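Local coordinates for protein spectinomycin 9-adenylyltransferase (Enterococcus faecalis, PDB 6SXJ) that transfers the adenylyl group of ATP to the 9-hydroxyl of spectinomycin, releasing diphosphate and conferring resistance to that antibiotic but not to streptomycin, at residues R190-M195 against N246-R251; A206-A211 against L224-Y229. All coordinates share one frame; numbering follows the deposited sequence.

Contact 1: residues R190-M195 against N246-R251; sequences RMILTM and NYLNNR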
loop_
_atom_site.group_PDB
_atom_site.type_symbol
_atom_site.label_atom_id
_atom_site.label_comp_id
_atom_site.label_asym_id
_atom_site.label_seq_id
_atom_site.Cartn_x
_atom_site.Cartn_y
_atom_site.Cartn_z
ATOM N N ARG A 190 3.304 12.111 -2.966
ATOM C CA ARG A 190 1.956 11.555 -2.936
ATOM C C ARG A 190 1.172 12.122 -1.754
ATOM O O ARG A 190 0.036 12.578 -1.909
ATOM C CB ARG A 190 2.022 10.025 -2.860
ATOM C CG ARG A 190 0.691 9.322 -3.104
ATOM C CD ARG A 190 0.757 7.833 -2.770
ATOM N NE ARG A 190 0.924 7.569 -1.339
ATOM C CZ ARG A 190 -0.022 7.742 -0.417
ATOM N NH1 ARG A 190 -1.224 8.190 -0.759
ATOM N NH2 ARG A 190 0.238 7.466 0.856
ATOM N N MET A 191 1.796 12.113 -0.569
ATOM C CA MET A 191 1.126 12.587 0.646
ATOM C C MET A 191 0.594 13.998 0.477
ATOM O O MET A 191 -0.494 14.328 0.975
ATOM C CB MET A 191 2.104 12.570 1.815
ATOM C CG MET A 191 2.360 11.225 2.443
ATOM S SD MET A 191 3.236 11.478 3.982
ATOM C CE MET A 191 3.099 9.881 4.767
ATOM N N ILE A 192 1.340 14.860 -0.213
ATOM C CA ILE A 192 0.972 16.263 -0.331
ATOM C C ILE A 192 -0.241 16.420 -1.242
ATOM O O ILE A 192 -1.205 17.121 -0.917
ATOM C CB ILE A 192 2.172 17.090 -0.830
ATOM C CG1 ILE A 192 3.173 17.297 0.312
ATOM C CG2 ILE A 192 1.696 18.419 -1.389
ATOM C CD1 ILE A 192 4.542 17.717 -0.152
ATOM N N LEU A 193 -0.215 15.732 -2.385
ATOM C CA LEU A 193 -1.338 15.799 -3.309
ATOM C C LEU A 193 -2.642 15.425 -2.627
ATOM O O LEU A 193 -3.594 16.211 -2.642
ATOM C CB LEU A 193 -1.074 14.897 -4.508
ATOM C CG LEU A 193 -0.110 15.514 -5.524
ATOM C CD1 LEU A 193 0.194 14.575 -6.677
ATOM C CD2 LEU A 193 -0.633 16.842 -6.030
ATOM N N THR A 194 -2.679 14.257 -1.970
ATOM C CA THR A 194 -3.935 13.764 -1.430
ATOM C C THR A 194 -4.459 14.658 -0.310
ATOM O O THR A 194 -5.677 14.787 -0.172
ATOM C CB THR A 194 -3.793 12.313 -0.972
ATOM O OG1 THR A 194 -4.946 11.991 -0.196
ATOM C CG2 THR A 194 -2.549 12.101 -0.172
ATOM N N MET A 195 -3.587 15.347 0.442
ATOM C CA MET A 195 -4.113 16.201 1.495
ATOM C C MET A 195 -4.705 17.486 0.962
ATOM O O MET A 195 -5.547 18.057 1.648
ATOM C CB MET A 195 -3.063 16.565 2.525
ATOM C CG MET A 195 -3.632 17.224 3.724
ATOM S SD MET A 195 -2.993 16.642 5.281
ATOM C CE MET A 195 -3.805 15.095 5.376
ATOM N N ASN A 246 12.964 17.749 4.333
ATOM C CA ASN A 246 12.538 18.879 5.151
ATOM C C ASN A 246 11.571 19.767 4.378
ATOM O O ASN A 246 10.505 20.133 4.883
ATOM C CB ASN A 246 13.758 19.679 5.612
ATOM C CG ASN A 246 14.597 18.926 6.626
ATOM O OD1 ASN A 246 14.136 17.951 7.226
ATOM N ND2 ASN A 246 15.840 19.371 6.821
ATOM N N TYR A 247 11.925 20.102 3.136
ATOM C CA TYR A 247 11.049 20.933 2.317
ATOM C C TYR A 247 9.674 20.294 2.155
ATOM O O TYR A 247 8.642 20.939 2.381
ATOM C CB TYR A 247 11.682 21.166 0.945
ATOM C CG TYR A 247 10.683 21.671 -0.071
ATOM C CD1 TYR A 247 10.230 22.983 -0.020
ATOM C CD2 TYR A 247 10.172 20.837 -1.065
ATOM C CE1 TYR A 247 9.312 23.459 -0.925
ATOM C CE2 TYR A 247 9.250 21.310 -1.986
ATOM C CZ TYR A 247 8.824 22.625 -1.907
ATOM O OH TYR A 247 7.906 23.125 -2.805
ATOM N N LEU A 248 9.641 19.027 1.738
ATOM C CA LEU A 248 8.364 18.356 1.516
ATOM C C LEU A 248 7.568 18.245 2.807
ATOM O O LEU A 248 6.340 18.394 2.805
ATOM C CB LEU A 248 8.605 16.971 0.919
ATOM C CG LEU A 248 9.225 16.984 -0.479
ATOM C CD1 LEU A 248 9.585 15.590 -0.947
ATOM C CD2 LEU A 248 8.248 17.657 -1.427
ATOM N N ASN A 249 8.249 17.965 3.920
ATOM C CA ASN A 249 7.554 17.834 5.195
ATOM C C ASN A 249 6.925 19.159 5.612
ATOM O O ASN A 249 5.744 19.215 5.976
ATOM C CB ASN A 249 8.526 17.333 6.265
ATOM C CG ASN A 249 7.825 16.938 7.548
ATOM O OD1 ASN A 249 6.828 16.220 7.529
ATOM N ND2 ASN A 249 8.342 17.412 8.672
ATOM N N ASN A 250 7.702 20.242 5.573
ATOM C CA ASN A 250 7.153 21.544 5.937
ATOM C C ASN A 250 6.016 21.935 4.999
ATOM O O ASN A 250 4.942 22.345 5.449
ATOM C CB ASN A 250 8.264 22.592 5.938
ATOM C CG ASN A 250 9.180 22.468 7.156
ATOM O OD1 ASN A 250 10.404 22.394 7.022
ATOM N ND2 ASN A 250 8.586 22.438 8.347
ATOM N N ARG A 251 6.228 21.796 3.687
ATOM C CA ARG A 251 5.138 22.006 2.734
ATOM C C ARG A 251 3.899 21.214 3.135
ATOM O O ARG A 251 2.775 21.725 3.077
ATOM C CB ARG A 251 5.604 21.605 1.334
ATOM C CG ARG A 251 4.705 22.015 0.182
ATOM C CD ARG A 251 5.135 21.257 -1.069
ATOM N NE ARG A 251 4.932 21.994 -2.310
ATOM C CZ ARG A 251 3.739 22.283 -2.819
ATOM N NH1 ARG A 251 2.636 21.911 -2.181
ATOM N NH2 ARG A 251 3.649 22.950 -3.962
#
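Within the two segments, Ile-192 is the one residue of 190-195 that touches 246-251, and its two branches meet different partners there. The apolar part of the contact rests on its longer branch: CD1 lies 3.9 Å from CD2 of Leu-248 and 3.7 Å from CD of Arg-251, so the methyl touches a leucine branch and the aliphatic shaft of an arginine on adjacent sides. The same CD1 also approaches the backbone, 3.5 Å from the carbonyl O of Leu-248. The first torsion (chi1 -76°) puts CG2 anti to the backbone N, and from there it comes within 3.7 Å of NH1 of Arg-251, obliquely to the guanidinium. The Ile-192 and Arg-251 side chains cross at roughly a right angle.

The polar part lies within 246-251. NE of Arg-251 donates to OH of Tyr-247, one turn earlier, at 3.2 Å with an N-H...O angle of 150°, and the hydroxyl lies only 13° out of the guanidinium plane. This bond restrains the rotation of the guanidinium beside Ile-192, while the Tyr-247 hydroxyl is also hydrogen-bonded to OG of Ser-214, and the tyrosine ring stacks with that of His-218.

Joining helix 181-196 to helix 241-253, with 7.7 Å between CA of Ile-192 and CA of Arg-251, this is helix-helix packing of the all-helical C-terminal domain of aminoglycoside adenylyltransferases.

Contact 2: residues A206-A211 against L224-Y229; sequences AGNAVA and LAVRSY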
loop_
_atom_site.group_PDB
_atom_site.type_symbol
_atom_site.label_atom_id
_atom_site.label_comp_id
_atom_site.label_asym_id
_atom_site.label_seq_id
_atom_site.Cartn_x
_atom_site.Cartn_y
_atom_site.Cartn_z
ATOM N N ALA A 206 2.914 11.468 -8.998
ATOM C CA ALA A 206 2.928 12.464 -7.933
ATOM C C ALA A 206 4.282 13.157 -7.845
ATOM O O ALA A 206 4.350 14.346 -7.514
ATOM C CB ALA A 206 2.573 11.813 -6.595
ATOM N N GLY A 207 5.363 12.439 -8.157
ATOM C CA GLY A 207 6.687 13.037 -8.064
ATOM C C GLY A 207 6.892 14.171 -9.049
ATOM O O GLY A 207 7.395 15.239 -8.691
ATOM N N ASN A 208 6.526 13.952 -10.312
ATOM C CA ASN A 208 6.661 14.999 -11.316
ATOM C C ASN A 208 5.612 16.093 -11.171
ATOM O O ASN A 208 5.848 17.219 -11.621
ATOM C CB ASN A 208 6.589 14.391 -12.719
ATOM C CG ASN A 208 7.450 13.144 -12.853
ATOM O OD1 ASN A 208 7.408 12.260 -12.001
ATOM N ND2 ASN A 208 8.243 13.076 -13.915
ATOM N N ALA A 209 4.475 15.801 -10.535
ATOM C CA ALA A 209 3.492 16.847 -10.275
ATOM C C ALA A 209 3.959 17.778 -9.162
ATOM O O ALA A 209 3.777 18.998 -9.250
ATOM C CB ALA A 209 2.145 16.221 -9.919
ATOM N N VAL A 210 4.566 17.226 -8.107
ATOM C CA VAL A 210 5.015 18.065 -6.996
ATOM C C VAL A 210 6.340 18.742 -7.327
ATOM O O VAL A 210 6.568 19.896 -6.950
ATOM C CB VAL A 210 5.120 17.239 -5.701
ATOM C CG1 VAL A 210 5.496 18.142 -4.525
ATOM C CG2 VAL A 210 3.818 16.508 -5.419
ATOM N N ALA A 211 7.237 18.037 -8.025
ATOM C CA ALA A 211 8.511 18.634 -8.414
ATOM C C ALA A 211 8.297 19.917 -9.208
ATOM O O ALA A 211 9.061 20.879 -9.068
ATOM C CB ALA A 211 9.333 17.631 -9.223
ATOM N N LEU A 224 15.046 12.951 -9.733
ATOM C CA LEU A 224 16.008 11.860 -9.628
ATOM C C LEU A 224 15.454 10.694 -8.818
ATOM O O LEU A 224 15.985 9.581 -8.914
ATOM C CB LEU A 224 17.316 12.368 -9.017
ATOM C CG LEU A 224 18.322 12.800 -10.090
ATOM C CD1 LEU A 224 18.034 14.229 -10.561
ATOM C CD2 LEU A 224 19.758 12.666 -9.605
ATOM N N ALA A 225 14.393 10.921 -8.038
ATOM C CA ALA A 225 13.718 9.822 -7.356
ATOM C C ALA A 225 12.775 9.079 -8.301
ATOM O O ALA A 225 12.660 7.850 -8.228
ATOM C CB ALA A 225 12.950 10.350 -6.142
ATOM N N VAL A 226 12.096 9.806 -9.193
ATOM C CA VAL A 226 11.228 9.157 -10.175
ATOM C C VAL A 226 12.010 8.101 -10.949
ATOM O O VAL A 226 11.574 6.952 -11.088
ATOM C CB VAL A 226 10.610 10.201 -11.121
ATOM C CG1 VAL A 226 9.800 9.515 -12.215
ATOM C CG2 VAL A 226 9.751 11.184 -10.341
ATOM N N ARG A 227 13.186 8.479 -11.451
ATOM C CA ARG A 227 13.978 7.567 -12.272
ATOM C C ARG A 227 14.291 6.275 -11.525
ATOM O O ARG A 227 14.078 5.175 -12.047
ATOM C CB ARG A 227 15.269 8.259 -12.716
ATOM C CG ARG A 227 15.058 9.475 -13.611
ATOM C CD ARG A 227 16.263 10.407 -13.611
ATOM N NE ARG A 227 17.533 9.692 -13.714
ATOM C CZ ARG A 227 18.720 10.284 -13.830
ATOM N NH1 ARG A 227 18.805 11.607 -13.859
ATOM N NH2 ARG A 227 19.823 9.552 -13.916
ATOM N N SER A 228 14.804 6.388 -10.296
ATOM C CA SER A 228 15.146 5.196 -9.522
ATOM C C SER A 228 13.929 4.299 -9.321
ATOM O O SER A 228 14.032 3.070 -9.418
ATOM C CB SER A 228 15.743 5.604 -8.174
ATOM O OG SER A 228 15.726 4.531 -7.247
ATOM N N TYR A 229 12.765 4.899 -9.053
ATOM C CA TYR A 229 11.538 4.122 -8.904
ATOM C C TYR A 229 11.233 3.315 -10.161
ATOM O O TYR A 229 10.620 2.243 -10.079
ATOM C CB TYR A 229 10.378 5.063 -8.556
ATOM C CG TYR A 229 9.011 4.411 -8.542
ATOM C CD1 TYR A 229 8.655 3.513 -7.542
ATOM C CD2 TYR A 229 8.075 4.700 -9.526
ATOM C CE1 TYR A 229 7.409 2.916 -7.529
ATOM C CE2 TYR A 229 6.827 4.108 -9.525
ATOM C CZ TYR A 229 6.498 3.218 -8.524
ATOM O OH TYR A 229 5.254 2.631 -8.524
#
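Val-226 directs its CB at the helix of 206-211 and presents its CG2 methyl to Gly-207, whose CA is 4.2 Å away. Val-226 CG2 is set anti to the carbonyl carbon and CG1 anti to the backbone N (chi1 175°), which brings CG2 over the glycine. The backbones are correspondingly close: CA of Gly-207 and CA of Val-226 are 6.3 Å apart, the shortest such distance between the segments. Gly-207 meets the methyl with bare backbone, its CA.

The second side chain at this interface belongs to Asn-208. Its CB leaves the helix to one side, but the torsion that places CG anti to the carbonyl carbon (chi1 -46°) swings the amide back toward Val-226. There CG of Asn-208 lies 3.9 Å from CG2 of Val-226, and the two side chains meet at an oblique angle on the more open side of the glycine-valine contact.

Helix 203-212 is thereby packed against helix 216-229. Ala-211 extends their interface onto Ile-222 and Leu-223, while Val-210 and Ala-225 turn to helix 181-196, against Cys-189 and Leu-186 respectively.

How the contacts relate
Contact 1 and contact 2 lie on the same side of the chain's centre, their own centres about 13 Å apart. Both belong to the C-terminal adenylyltransferase domain. Along the chain the helices come in the order 181-196, 203-212, 216-229 and 241-253: contact 1 joins the first to the last, and contact 2 joins the middle two. The two contacts also touch directly, since CD1 of Leu-193 is 3.6 Å from CB of Ala-206 and CG of Leu-193 is 4.1 Å from CG2 of Val-210. Helix 181-196 therefore packs on both helix 241-253 and helix 203-212, making the four helices one continuous packed unit.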